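Local coordinates for adhesion and penetration protein autotransporter (Haemophilus influenzae, PDB 3SYJ) that promotes bacterial adherence, aggregation and invasion of host cells through its secreted passenger domain, which is probably also a serine protease, at residues D751-T756 and D770-S775; R145-E150 and D226-K231; N461-F466 and N483-T488; H268-T273 and T339-D344. All coordinates share one frame; numbering follows the deposited sequence.

Interaction 1: D751-T756 and D770-S775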
loop_
_atom_site.group_PDB
_atom_site.type_symbol
_atom_site.label_atom_id
_atom_site.label_comp_id
_atom_site.label_asym_id
_atom_site.label_seq_id
_atom_site.Cartn_x
_atom_site.Cartn_y
_atom_site.Cartn_z
ATOM N N ASP A 751 -5.447 -16.852 -12.781
ATOM C CA ASP A 751 -5.858 -18.060 -13.493
ATOM C C ASP A 751 -7.060 -17.838 -14.411
ATOM O O ASP A 751 -7.011 -17.022 -15.326
ATOM C CB ASP A 751 -6.155 -19.191 -12.502
ATOM C CG ASP A 751 -4.964 -19.516 -11.604
ATOM O OD1 ASP A 751 -3.814 -19.518 -12.102
ATOM O OD2 ASP A 751 -5.181 -19.771 -10.397
ATOM N N ASN A 752 -8.133 -18.580 -14.161
ATOM C CA ASN A 752 -9.339 -18.492 -14.976
ATOM C C ASN A 752 -10.526 -17.966 -14.191
ATOM O O ASN A 752 -11.676 -18.211 -14.551
ATOM C CB ASN A 752 -9.690 -19.864 -15.544
ATOM C CG ASN A 752 -8.536 -20.491 -16.284
ATOM O OD1 ASN A 752 -8.195 -20.070 -17.390
ATOM N ND2 ASN A 752 -7.918 -21.502 -15.674
ATOM N N SER A 753 -10.252 -17.248 -13.112
ATOM C CA SER A 753 -11.325 -16.726 -12.279
ATOM C C SER A 753 -12.091 -15.603 -12.977
ATOM O O SER A 753 -11.644 -15.062 -13.988
ATOM C CB SER A 753 -10.778 -16.245 -10.937
ATOM O OG SER A 753 -9.836 -15.206 -11.121
ATOM N N THR A 754 -13.249 -15.261 -12.422
ATOM C CA THR A 754 -14.106 -14.227 -12.979
ATOM C C THR A 754 -14.692 -13.359 -11.875
ATOM O O THR A 754 -15.040 -13.857 -10.805
ATOM C CB THR A 754 -15.280 -14.845 -13.745
ATOM O OG1 THR A 754 -14.782 -15.625 -14.839
ATOM C CG2 THR A 754 -16.200 -13.758 -14.275
ATOM N N ALA A 755 -14.808 -12.062 -12.137
ATOM C CA ALA A 755 -15.474 -11.161 -11.203
ATOM C C ALA A 755 -16.454 -10.264 -11.941
ATOM O O ALA A 755 -16.228 -9.910 -13.094
ATOM C CB ALA A 755 -14.459 -10.332 -10.437
ATOM N N THR A 756 -17.544 -9.900 -11.274
ATOM C CA THR A 756 -18.566 -9.066 -11.886
ATOM C C THR A 756 -19.141 -8.082 -10.886
ATOM O O THR A 756 -19.477 -8.451 -9.765
ATOM C CB THR A 756 -19.726 -9.912 -12.421
ATOM O OG1 THR A 756 -19.246 -10.789 -13.444
ATOM C CG2 THR A 756 -20.820 -9.019 -12.988
ATOM N N ASP A 770 -3.067 -13.666 -16.013
ATOM C CA ASP A 770 -3.386 -14.942 -16.642
ATOM C C ASP A 770 -4.600 -14.822 -17.564
ATOM O O ASP A 770 -4.599 -14.010 -18.486
ATOM C CB ASP A 770 -3.598 -16.019 -15.574
ATOM C CG ASP A 770 -2.532 -15.974 -14.484
ATOM O OD1 ASP A 770 -1.376 -15.616 -14.797
ATOM O OD2 ASP A 770 -2.843 -16.287 -13.316
ATOM N N SER A 771 -5.634 -15.621 -17.323
ATOM C CA SER A 771 -6.813 -15.607 -18.190
ATOM C C SER A 771 -8.049 -15.062 -17.481
ATOM O O SER A 771 -9.177 -15.271 -17.936
ATOM C CB SER A 771 -7.101 -17.013 -18.720
ATOM O OG SER A 771 -5.917 -17.600 -19.230
ATOM N N ALA A 772 -7.830 -14.364 -16.369
ATOM C CA ALA A 772 -8.924 -13.853 -15.548
ATOM C C ALA A 772 -9.796 -12.858 -16.310
ATOM O O ALA A 772 -9.347 -12.229 -17.266
ATOM C CB ALA A 772 -8.378 -13.222 -14.277
ATOM N N GLN A 773 -11.049 -12.723 -15.885
ATOM C CA GLN A 773 -11.961 -11.771 -16.504
ATOM C C GLN A 773 -12.692 -10.924 -15.469
ATOM O O GLN A 773 -13.135 -11.429 -14.435
ATOM C CB GLN A 773 -12.979 -12.488 -17.392
ATOM C CG GLN A 773 -12.371 -13.120 -18.627
ATOM C CD GLN A 773 -13.395 -13.362 -19.727
ATOM O OE1 GLN A 773 -13.201 -14.220 -20.592
ATOM N NE2 GLN A 773 -14.489 -12.604 -19.701
ATOM N N PHE A 774 -12.814 -9.633 -15.758
ATOM C CA PHE A 774 -13.574 -8.726 -14.910
ATOM C C PHE A 774 -14.680 -8.060 -15.705
ATOM O O PHE A 774 -14.436 -7.467 -16.757
ATOM C CB PHE A 774 -12.676 -7.659 -14.284
ATOM C CG PHE A 774 -13.430 -6.629 -13.478
ATOM C CD1 PHE A 774 -14.032 -6.974 -12.276
ATOM C CD2 PHE A 774 -13.534 -5.317 -13.922
ATOM C CE1 PHE A 774 -14.721 -6.029 -11.531
ATOM C CE2 PHE A 774 -14.220 -4.369 -13.183
ATOM C CZ PHE A 774 -14.815 -4.727 -11.986
ATOM N N SER A 775 -15.897 -8.150 -15.183
ATOM C CA SER A 775 -17.060 -7.624 -15.864
ATOM C C SER A 775 -17.754 -6.541 -15.025
ATOM O O SER A 775 -18.040 -6.729 -13.842
ATOM C CB SER A 775 -18.019 -8.764 -16.202
ATOM O OG SER A 775 -18.974 -8.361 -17.167
#

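Interaction 2: R145-E150 and D226-K231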
loop_
_atom_site.group_PDB
_atom_site.type_symbol
_atom_site.label_atom_id
_atom_site.label_comp_id
_atom_site.label_asym_id
_atom_site.label_seq_id
_atom_site.Cartn_x
_atom_site.Cartn_y
_atom_site.Cartn_z
ATOM N N ARG A 145 -45.864 5.082 47.080
ATOM C CA ARG A 145 -45.420 4.805 45.720
ATOM C C ARG A 145 -44.031 5.345 45.390
ATOM O O ARG A 145 -43.544 5.176 44.271
ATOM C CB ARG A 145 -46.446 5.309 44.708
ATOM C CG ARG A 145 -47.676 4.415 44.609
ATOM C CD ARG A 145 -48.895 5.202 44.157
ATOM N NE ARG A 145 -48.590 6.006 42.983
ATOM C CZ ARG A 145 -49.094 7.213 42.760
ATOM N NH1 ARG A 145 -48.761 7.871 41.659
ATOM N NH2 ARG A 145 -49.922 7.765 43.640
ATOM N N THR A 146 -43.398 6.003 46.351
ATOM C CA THR A 146 -41.999 6.375 46.198
ATOM C C THR A 146 -41.153 5.158 46.535
ATOM O O THR A 146 -40.234 4.799 45.806
ATOM C CB THR A 146 -41.614 7.533 47.127
ATOM O OG1 THR A 146 -42.311 8.719 46.726
ATOM C CG2 THR A 146 -40.123 7.793 47.050
ATOM N N LYS A 147 -41.493 4.512 47.643
ATOM C CA LYS A 147 -40.831 3.282 48.057
ATOM C C LYS A 147 -41.237 2.111 47.156
ATOM O O LYS A 147 -40.412 1.257 46.822
ATOM C CB LYS A 147 -41.164 2.978 49.522
ATOM C CG LYS A 147 -40.474 1.750 50.117
ATOM C CD LYS A 147 -40.899 1.566 51.577
ATOM C CE LYS A 147 -40.360 0.281 52.200
ATOM N NZ LYS A 147 -40.998 0.010 53.531
ATOM N N TYR A 148 -42.509 2.088 46.762
ATOM C CA TYR A 148 -43.065 1.019 45.938
ATOM C C TYR A 148 -43.708 1.586 44.674
ATOM O O TYR A 148 -44.931 1.717 44.607
ATOM C CB TYR A 148 -44.129 0.267 46.729
ATOM C CG TYR A 148 -43.606 -0.421 47.970
ATOM C CD1 TYR A 148 -42.778 -1.531 47.878
ATOM C CD2 TYR A 148 -43.953 0.032 49.231
ATOM C CE1 TYR A 148 -42.308 -2.166 49.010
ATOM C CE2 TYR A 148 -43.489 -0.595 50.373
ATOM C CZ TYR A 148 -42.670 -1.692 50.258
ATOM O OH TYR A 148 -42.212 -2.309 51.399
ATOM N N PRO A 149 -42.887 1.929 43.673
ATOM C CA PRO A 149 -43.344 2.634 42.469
ATOM C C PRO A 149 -44.060 1.748 41.461
ATOM O O PRO A 149 -44.952 2.232 40.766
ATOM C CB PRO A 149 -42.046 3.145 41.848
ATOM C CG PRO A 149 -40.997 2.244 42.350
ATOM C CD PRO A 149 -41.424 1.767 43.705
ATOM N N GLU A 150 -43.664 0.483 41.370
ATOM C CA GLU A 150 -44.255 -0.433 40.404
ATOM C C GLU A 150 -44.973 -1.594 41.090
ATOM O O GLU A 150 -44.574 -2.045 42.168
ATOM C CB GLU A 150 -43.184 -0.945 39.443
ATOM C CG GLU A 150 -42.365 0.164 38.788
ATOM C CD GLU A 150 -43.033 0.777 37.570
ATOM O OE1 GLU A 150 -44.192 0.416 37.272
ATOM O OE2 GLU A 150 -42.392 1.617 36.898
ATOM N N ASP A 226 -39.875 -3.008 45.413
ATOM C CA ASP A 226 -39.218 -2.254 46.476
ATOM C C ASP A 226 -38.050 -1.473 45.874
ATOM O O ASP A 226 -37.050 -2.059 45.474
ATOM C CB ASP A 226 -38.717 -3.208 47.563
ATOM C CG ASP A 226 -38.203 -2.482 48.797
ATOM O OD1 ASP A 226 -37.512 -1.451 48.653
ATOM O OD2 ASP A 226 -38.485 -2.950 49.920
ATOM N N ALA A 227 -38.183 -0.153 45.804
ATOM C CA ALA A 227 -37.191 0.689 45.135
ATOM C C ALA A 227 -35.933 0.895 45.977
ATOM O O ALA A 227 -34.852 1.150 45.445
ATOM C CB ALA A 227 -37.800 2.034 44.766
ATOM N N GLU A 228 -36.079 0.797 47.292
ATOM C CA GLU A 228 -34.933 0.925 48.178
ATOM C C GLU A 228 -34.029 -0.302 48.020
ATOM O O GLU A 228 -32.822 -0.165 47.809
ATOM C CB GLU A 228 -35.416 1.126 49.615
ATOM C CG GLU A 228 -36.672 2.003 49.672
ATOM C CD GLU A 228 -36.990 2.544 51.060
ATOM O OE1 GLU A 228 -36.938 1.770 52.041
ATOM O OE2 GLU A 228 -37.304 3.753 51.167
ATOM N N LYS A 229 -34.623 -1.493 48.072
ATOM C CA LYS A 229 -33.884 -2.742 47.885
ATOM C C LYS A 229 -33.547 -3.017 46.418
ATOM O O LYS A 229 -32.615 -3.764 46.122
ATOM C CB LYS A 229 -34.676 -3.932 48.436
ATOM C CG LYS A 229 -35.091 -3.839 49.900
ATOM C CD LYS A 229 -35.777 -5.134 50.327
ATOM C CE LYS A 229 -36.521 -5.006 51.648
ATOM N NZ LYS A 229 -35.627 -4.872 52.828
ATOM N N GLN A 230 -34.317 -2.418 45.512
ATOM C CA GLN A 230 -34.201 -2.696 44.082
ATOM C C GLN A 230 -34.576 -4.139 43.750
ATOM O O GLN A 230 -33.900 -4.808 42.969
ATOM C CB GLN A 230 -32.795 -2.383 43.569
ATOM C CG GLN A 230 -32.405 -0.930 43.720
ATOM C CD GLN A 230 -31.520 -0.452 42.589
ATOM O OE1 GLN A 230 -30.482 -1.057 42.291
ATOM N NE2 GLN A 230 -31.933 0.639 41.943
ATOM N N LYS A 231 -35.668 -4.603 44.341
ATOM C CA LYS A 231 -36.085 -5.988 44.207
ATOM C C LYS A 231 -37.537 -6.014 43.820
ATOM O O LYS A 231 -38.323 -5.216 44.319
ATOM C CB LYS A 231 -35.990 -6.700 45.556
ATOM C CG LYS A 231 -34.750 -7.517 45.802
ATOM C CD LYS A 231 -34.878 -8.273 47.124
ATOM C CE LYS A 231 -33.868 -9.406 47.204
ATOM N NZ LYS A 231 -32.457 -8.919 47.126
HETATM O O HOH W 1 -40.516 -4.509 50.921
#

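Interaction 3: N461-F466 and N483-T488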
loop_
_atom_site.group_PDB
_atom_site.type_symbol
_atom_site.label_atom_id
_atom_site.label_comp_id
_atom_site.label_asym_id
_atom_site.label_seq_id
_atom_site.Cartn_x
_atom_site.Cartn_y
_atom_site.Cartn_z
ATOM N N ASN A 461 -14.646 -33.113 32.196
ATOM C CA ASN A 461 -13.312 -33.519 32.613
ATOM C C ASN A 461 -12.926 -34.891 32.082
ATOM O O ASN A 461 -11.986 -35.502 32.572
ATOM C CB ASN A 461 -13.173 -33.477 34.135
ATOM C CG ASN A 461 -12.774 -32.104 34.645
ATOM O OD1 ASN A 461 -12.206 -31.979 35.725
ATOM N ND2 ASN A 461 -13.063 -31.069 33.863
ATOM N N ASP A 462 -13.648 -35.365 31.071
ATOM C CA ASP A 462 -13.373 -36.669 30.473
ATOM C C ASP A 462 -14.202 -36.858 29.210
ATOM O O ASP A 462 -15.128 -36.084 28.941
ATOM C CB ASP A 462 -13.666 -37.791 31.477
ATOM C CG ASP A 462 -13.102 -39.147 31.041
ATOM O OD1 ASP A 462 -12.304 -39.209 30.078
ATOM O OD2 ASP A 462 -13.462 -40.165 31.672
ATOM N N ASP A 463 -13.865 -37.880 28.428
ATOM C CA ASP A 463 -14.633 -38.207 27.235
ATOM C C ASP A 463 -15.723 -39.223 27.556
ATOM O O ASP A 463 -15.723 -39.842 28.622
ATOM C CB ASP A 463 -13.735 -38.746 26.125
ATOM C CG ASP A 463 -12.645 -37.772 25.734
ATOM O OD1 ASP A 463 -12.944 -36.574 25.548
ATOM O OD2 ASP A 463 -11.480 -38.201 25.609
ATOM N N LYS A 464 -16.659 -39.367 26.623
ATOM C CA LYS A 464 -17.709 -40.362 26.715
ATOM C C LYS A 464 -18.417 -40.352 28.060
ATOM O O LYS A 464 -18.518 -41.382 28.715
ATOM C CB LYS A 464 -17.126 -41.747 26.453
ATOM C CG LYS A 464 -16.396 -41.843 25.144
ATOM C CD LYS A 464 -16.348 -43.279 24.674
ATOM C CE LYS A 464 -16.264 -43.355 23.158
ATOM N NZ LYS A 464 -17.019 -44.534 22.628
ATOM N N GLN A 465 -18.922 -39.190 28.461
ATOM C CA GLN A 465 -19.572 -39.040 29.762
ATOM C C GLN A 465 -21.080 -39.128 29.650
ATOM O O GLN A 465 -21.781 -39.388 30.634
ATOM C CB GLN A 465 -19.181 -37.707 30.403
ATOM C CG GLN A 465 -17.757 -37.668 30.908
ATOM C CD GLN A 465 -17.569 -38.507 32.154
ATOM O OE1 GLN A 465 -16.659 -39.347 32.234
ATOM N NE2 GLN A 465 -18.434 -38.295 33.136
ATOM N N PHE A 466 -21.576 -38.891 28.444
ATOM C CA PHE A 466 -23.003 -38.900 28.197
ATOM C C PHE A 466 -23.252 -39.000 26.707
ATOM O O PHE A 466 -22.366 -38.745 25.896
ATOM C CB PHE A 466 -23.651 -37.618 28.723
ATOM C CG PHE A 466 -23.133 -36.374 28.065
ATOM C CD1 PHE A 466 -23.746 -35.865 26.925
ATOM C CD2 PHE A 466 -22.026 -35.716 28.571
ATOM C CE1 PHE A 466 -23.266 -34.717 26.307
ATOM C CE2 PHE A 466 -21.541 -34.575 27.958
ATOM C CZ PHE A 466 -22.170 -34.072 26.826
ATOM N N ASN A 483 -14.060 -27.688 27.884
ATOM C CA ASN A 483 -12.825 -27.821 28.636
ATOM C C ASN A 483 -11.802 -28.680 27.910
ATOM O O ASN A 483 -11.248 -29.615 28.487
ATOM C CB ASN A 483 -13.119 -28.416 30.010
ATOM C CG ASN A 483 -11.888 -28.478 30.900
ATOM O OD1 ASN A 483 -10.938 -27.716 30.715
ATOM N ND2 ASN A 483 -11.902 -29.390 31.871
ATOM N N GLY A 484 -11.573 -28.368 26.636
ATOM C CA GLY A 484 -10.542 -29.027 25.855
ATOM C C GLY A 484 -10.956 -30.340 25.230
ATOM O O GLY A 484 -10.140 -31.029 24.624
ATOM N N HIS A 485 -12.224 -30.701 25.375
ATOM C CA HIS A 485 -12.704 -31.967 24.832
ATOM C C HIS A 485 -13.499 -31.736 23.555
ATOM O O HIS A 485 -13.884 -30.612 23.250
ATOM C CB HIS A 485 -13.568 -32.692 25.863
ATOM C CG HIS A 485 -12.799 -33.212 27.037
ATOM N ND1 HIS A 485 -12.520 -32.443 28.146
ATOM C CD2 HIS A 485 -12.250 -34.428 27.273
ATOM C CE1 HIS A 485 -11.832 -33.162 29.015
ATOM N NE2 HIS A 485 -11.658 -34.371 28.511
ATOM N N SER A 486 -13.752 -32.800 22.806
ATOM C CA SER A 486 -14.516 -32.658 21.578
ATOM C C SER A 486 -15.781 -33.496 21.603
ATOM O O SER A 486 -15.827 -34.549 22.237
ATOM C CB SER A 486 -13.653 -33.002 20.368
ATOM O OG SER A 486 -12.662 -32.007 20.183
ATOM N N LEU A 487 -16.813 -33.003 20.926
ATOM C CA LEU A 487 -18.098 -33.682 20.874
ATOM C C LEU A 487 -18.632 -33.655 19.457
ATOM O O LEU A 487 -18.329 -32.741 18.690
ATOM C CB LEU A 487 -19.109 -32.989 21.785
ATOM C CG LEU A 487 -18.807 -32.924 23.278
ATOM C CD1 LEU A 487 -19.796 -32.000 23.976
ATOM C CD2 LEU A 487 -18.850 -34.324 23.877
ATOM N N THR A 488 -19.420 -34.666 19.115
ATOM C CA THR A 488 -20.206 -34.648 17.894
ATOM C C THR A 488 -21.676 -34.695 18.272
ATOM O O THR A 488 -22.068 -35.464 19.154
ATOM C CB THR A 488 -19.913 -35.867 17.012
ATOM O OG1 THR A 488 -18.552 -35.827 16.583
ATOM C CG2 THR A 488 -20.816 -35.868 15.792
HETATM O O HOH W 2 -15.208 -35.794 24.681
HETATM O O HOH W 3 -12.338 -35.321 23.544
#

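Interaction 4: H268-T273 and T339-D344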
loop_
_atom_site.group_PDB
_atom_site.type_symbol
_atom_site.label_atom_id
_atom_site.label_comp_id
_atom_site.label_asym_id
_atom_site.label_seq_id
_atom_site.Cartn_x
_atom_site.Cartn_y
_atom_site.Cartn_z
ATOM N N HIS A 268 -34.269 -28.959 59.734
ATOM C CA HIS A 268 -33.944 -28.696 61.132
ATOM C C HIS A 268 -32.678 -29.428 61.597
ATOM O O HIS A 268 -32.224 -29.245 62.725
ATOM C CB HIS A 268 -35.131 -29.087 62.021
ATOM C CG HIS A 268 -35.535 -30.523 61.888
ATOM N ND1 HIS A 268 -36.243 -31.000 60.804
ATOM C CD2 HIS A 268 -35.325 -31.589 62.700
ATOM C CE1 HIS A 268 -36.454 -32.297 60.954
ATOM N NE2 HIS A 268 -35.908 -32.679 62.096
ATOM N N THR A 269 -32.111 -30.256 60.732
ATOM C CA THR A 269 -30.918 -31.009 61.089
ATOM C C THR A 269 -29.679 -30.406 60.428
ATOM O O THR A 269 -29.514 -30.499 59.208
ATOM C CB THR A 269 -31.056 -32.507 60.705
ATOM O OG1 THR A 269 -32.113 -33.109 61.463
ATOM C CG2 THR A 269 -29.769 -33.256 60.984
ATOM N N SER A 270 -28.821 -29.781 61.234
ATOM C CA SER A 270 -27.550 -29.239 60.753
ATOM C C SER A 270 -26.385 -30.080 61.247
ATOM O O SER A 270 -26.190 -30.250 62.449
ATOM C CB SER A 270 -27.343 -27.800 61.223
ATOM O OG SER A 270 -28.083 -26.891 60.435
ATOM N N LEU A 271 -25.604 -30.602 60.316
ATOM C CA LEU A 271 -24.440 -31.385 60.676
ATOM C C LEU A 271 -23.212 -30.504 60.584
ATOM O O LEU A 271 -22.980 -29.838 59.573
ATOM C CB LEU A 271 -24.347 -32.611 59.781
ATOM C CG LEU A 271 -25.663 -33.364 60.000
ATOM C CD1 LEU A 271 -26.400 -33.649 58.705
ATOM C CD2 LEU A 271 -25.457 -34.621 60.829
ATOM N N TYR A 272 -22.449 -30.472 61.668
ATOM C CA TYR A 272 -21.310 -29.581 61.768
ATOM C C TYR A 272 -20.299 -30.110 62.773
ATOM O O TYR A 272 -20.663 -30.616 63.838
ATOM C CB TYR A 272 -21.774 -28.185 62.177
ATOM C CG TYR A 272 -20.653 -27.200 62.363
ATOM C CD1 TYR A 272 -19.828 -26.855 61.302
ATOM C CD2 TYR A 272 -20.423 -26.603 63.598
ATOM C CE1 TYR A 272 -18.798 -25.946 61.462
ATOM C CE2 TYR A 272 -19.400 -25.691 63.766
ATOM C CZ TYR A 272 -18.588 -25.367 62.691
ATOM O OH TYR A 272 -17.560 -24.462 62.849
ATOM N N THR A 273 -19.026 -29.988 62.422
ATOM C CA THR A 273 -17.937 -30.430 63.279
ATOM C C THR A 273 -16.976 -29.267 63.448
ATOM O O THR A 273 -16.299 -28.860 62.499
ATOM C CB THR A 273 -17.212 -31.632 62.669
ATOM O OG1 THR A 273 -18.099 -32.759 62.653
ATOM C CG2 THR A 273 -15.970 -31.972 63.466
ATOM N N THR A 339 -34.946 -32.310 54.953
ATOM C CA THR A 339 -33.789 -31.770 54.256
ATOM C C THR A 339 -32.609 -31.669 55.225
ATOM O O THR A 339 -32.789 -31.365 56.400
ATOM C CB THR A 339 -34.129 -30.408 53.626
ATOM O OG1 THR A 339 -35.015 -30.624 52.522
ATOM C CG2 THR A 339 -32.877 -29.689 53.137
ATOM N N LEU A 340 -31.405 -31.955 54.740
ATOM C CA LEU A 340 -30.238 -31.980 55.613
ATOM C C LEU A 340 -29.273 -30.880 55.232
ATOM O O LEU A 340 -29.154 -30.534 54.060
ATOM C CB LEU A 340 -29.528 -33.326 55.529
ATOM C CG LEU A 340 -30.353 -34.556 55.892
ATOM C CD1 LEU A 340 -29.607 -35.799 55.435
ATOM C CD2 LEU A 340 -30.658 -34.609 57.386
ATOM N N TYR A 341 -28.585 -30.335 56.228
ATOM C CA TYR A 341 -27.638 -29.250 55.999
ATOM C C TYR A 341 -26.279 -29.625 56.572
ATOM O O TYR A 341 -26.142 -29.847 57.774
ATOM C CB TYR A 341 -28.141 -27.937 56.619
ATOM C CG TYR A 341 -27.203 -26.759 56.431
ATOM C CD1 TYR A 341 -27.147 -26.071 55.224
ATOM C CD2 TYR A 341 -26.375 -26.331 57.465
ATOM C CE1 TYR A 341 -26.284 -24.993 55.049
ATOM C CE2 TYR A 341 -25.515 -25.254 57.302
ATOM C CZ TYR A 341 -25.470 -24.591 56.093
ATOM O OH TYR A 341 -24.613 -23.519 55.931
ATOM N N PHE A 342 -25.281 -29.704 55.696
ATOM C CA PHE A 342 -23.933 -30.084 56.081
ATOM C C PHE A 342 -23.007 -28.901 55.883
ATOM O O PHE A 342 -22.924 -28.339 54.788
ATOM C CB PHE A 342 -23.419 -31.221 55.202
ATOM C CG PHE A 342 -24.105 -32.544 55.419
ATOM C CD1 PHE A 342 -23.602 -33.460 56.329
ATOM C CD2 PHE A 342 -25.217 -32.896 54.669
ATOM C CE1 PHE A 342 -24.215 -34.695 56.510
ATOM C CE2 PHE A 342 -25.842 -34.127 54.847
ATOM C CZ PHE A 342 -25.338 -35.027 55.768
ATOM N N MET A 343 -22.297 -28.539 56.941
ATOM C CA MET A 343 -21.298 -27.489 56.864
ATOM C C MET A 343 -19.937 -28.001 57.347
ATOM O O MET A 343 -19.866 -28.783 58.289
ATOM C CB MET A 343 -21.736 -26.296 57.707
ATOM C CG MET A 343 -20.838 -25.078 57.570
ATOM S SD MET A 343 -21.079 -23.921 58.932
ATOM C CE MET A 343 -22.794 -24.245 59.362
ATOM N N ASP A 344 -18.868 -27.602 56.687
ATOM C CA ASP A 344 -17.500 -27.864 57.092
ATOM C C ASP A 344 -16.560 -26.792 56.570
ATOM O O ASP A 344 -16.661 -26.383 55.452
ATOM C CB ASP A 344 -17.049 -29.243 56.645
ATOM C CG ASP A 344 -15.834 -29.756 57.398
ATOM O OD1 ASP A 344 -15.973 -30.577 58.237
ATOM O OD2 ASP A 344 -14.739 -29.419 57.092
HETATM O O HOH W 4 -33.833 -31.375 58.823
HETATM O O HOH W 5 -18.296 -30.681 59.369
#

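Interaction 1: D751-T756 and D770-S775
Asp770 OD2 accepts the backbone N of Asp751 at 2.7 Å through the lone pair pointing away from OD1. Asp770 CG stays beside its own N (chi1 -45°), which helps bring OD2 there. The two carboxylates lie side by side, planes 20° apart. Asp751 OD1 and Asp770 OD2 are 3.6 Å apart, like charges close together. The N-H of Asp751, and that of Asn731 on Asp751 OD2, probably ease the repulsion. Asp751 O accepts Ser771 N at 2.8 Å. Beyond this turn the strands run parallel. The backbone N of Gln773 binds Ser753 O at 3.1 Å. The backbone O of Gln773 accepts Ala755 N at 2.9 Å. Ser775 N follows on Ala755 O at 2.8 Å. On the inward face Ala755 CB meets the Phe774 ring edge in plane, 3.9 Å from CD1. Val766 and Leu768 touch Phe774. Parallel strands in register from one coil to the next, with small and aromatic side chains inward, are characteristic of the beta-helix of autotransporter passenger domains.

Interaction 2: R145-E150 and D226-K231
Ala227 N points at Lys147 O and makes an almost straight hydrogen bond, 2.8 Å long with an angle of 172° at the hydrogen. It ties the loop 145-150 to the tight turn of a beta-hairpin in the protease domain, of the chymotrypsin-like PA clan. This turn joins strands 221-226 and 231-238. It carries a G1 beta bulge, with Gln230 and Lys231 both facing Asp226.

The outer side is the looser one. Lys147 holds CG anti to its backbone N (chi1 -177°) and stays extended beyond, which carries its methylenes across Glu228 at a slant. Lys147 CG comes 3.7 Å from Glu228 CD. The charges themselves do not meet, for Lys147 NZ stays 4.7 Å from Glu228 OE1.

The close-packed part lies around the backbone bond. Ala227 CB rests 3.8 Å from Pro149 CD. The Tyr148 ring approaches the backbone of Asp226 obliquely, with CD1 3.9 Å from CA. Its other neighbours include Ile224 and the ring of Tyr142. Lys147 CG sits over one face of the Tyr148 ring, near its rim. At the inner polar end a water bridges Tyr148 OH and Asp226 OD2, donating to Asp226 OD2 at 2.7 Å. The other oxygen of Asp226 holds the turn in an Asx motif: Lys229 N reaches Asp226 OD1 at 2.9 Å, coming from 56° out of the carboxylate plane.

Interaction 3: N461-F466 and N483-T488
His485 packs its imidazole against the backbone of Asn461 and Asp462, and this is the main van der Waals contact. Asp462 O lies over one face of the ring, 3.7 Å above its plane and toward the rim. Asp462 N is 3.4 Å from His485 NE2, but the angle is too poor for a hydrogen bond. The ring is held from its own side, where His485 ND1 bonds Leu482 O and more weakly Asn483 O.

Apolar contact is slight. Leu487 CD1 meets the Phe466 ring obliquely, 4.2 Å from Phe466 CZ. Phe466 CG lies between the backbone N and the carbonyl carbon (chi1 61°), and this rotamer carries the ring toward Leu487. Leu460 of strand 455-460 touches Phe466, Leu487 and His485 alike.

The two segments belong to successive coils of the beta-helix. Loop 461-466 follows strand 455-460. Its partner segment comes after strand 478-481, the parallel neighbour of that strand.

Water carries polar contact between the segments. One molecule donates to Ser486 O at 2.8 Å, and another accepts Ser486 N at 3.0 Å. Both also donate to Asp463 OD1, at modelled distances short enough to be doubtful in detail.

Direct polar partners lie mostly outside the pair. Asp462 OD2 forms a salt bridge with Lys443 NZ. Asn483 OD1 takes Asn505 ND2, and Asn483 ND2 gives to Leu460 O.

Interaction 4: H268-T273 and T339-D344
Tyr341 O is gripped twice by strand 269-272. Leu271 N bonds it at 2.7 Å, and Ser270 CA adds a CA-H...O contact at 3.4 Å. The parallel ladder goes on with Tyr341 N to Thr269 O (3.1 Å) and Met343 N to Leu271 O (3.0 Å). A water links the strand ends, taking His268 N and donating to Thr339 O. At the far end a second water donates to Met343 O and Asp344 OD1 and weakly accepts Thr273 N.

On the inner face, Leu271 and Phe342 lie side by side. Leu271 CD1 sits over the Phe342 ring, 3.5 Å from its centroid and 24° off the normal, a tight CH-pi contact. Leu271 chi2 of 126° lies away from the usual staggered positions, which suggests some strain in bringing CD1 over the ring. Ile292 touches Leu271, Leu340 and Phe342, and the ring of Phe365 meets that of Phe342.

On the outer face Met343 SD stands obliquely to the Tyr272 ring, 4.5 Å from its centroid, a Met-aromatic contact. Ser270 OG is 3.5 Å from Tyr341 CD2. Strand 340-343 also pairs with strand 363-366. The arrangement is that of the edge of a parallel beta-helix sheet, where strand 269-272 is the outermost strand.

In the fold
The four contacts follow one another along the chain without nesting or touching. Interaction 2 lies in the protease domain; interactions 4, 3 and 1 come in that order along the beta-helix. The protease contact is closest to interaction 4, with centres about 36 Å apart and nearest atoms about 19 Å apart. Interactions 4 and 3 are about 34 Å apart between centres, and 3 and 1 about 46 Å between centres. Interactions 4 and 1 lie on opposite sides of the chain's centre, about 76 Å apart between centres. All four are away from Ser218, the likely catalytic serine. Interactions 1 and 4 pair strands directly; interaction 3 joins a loop to the turn and strand start of the next coil.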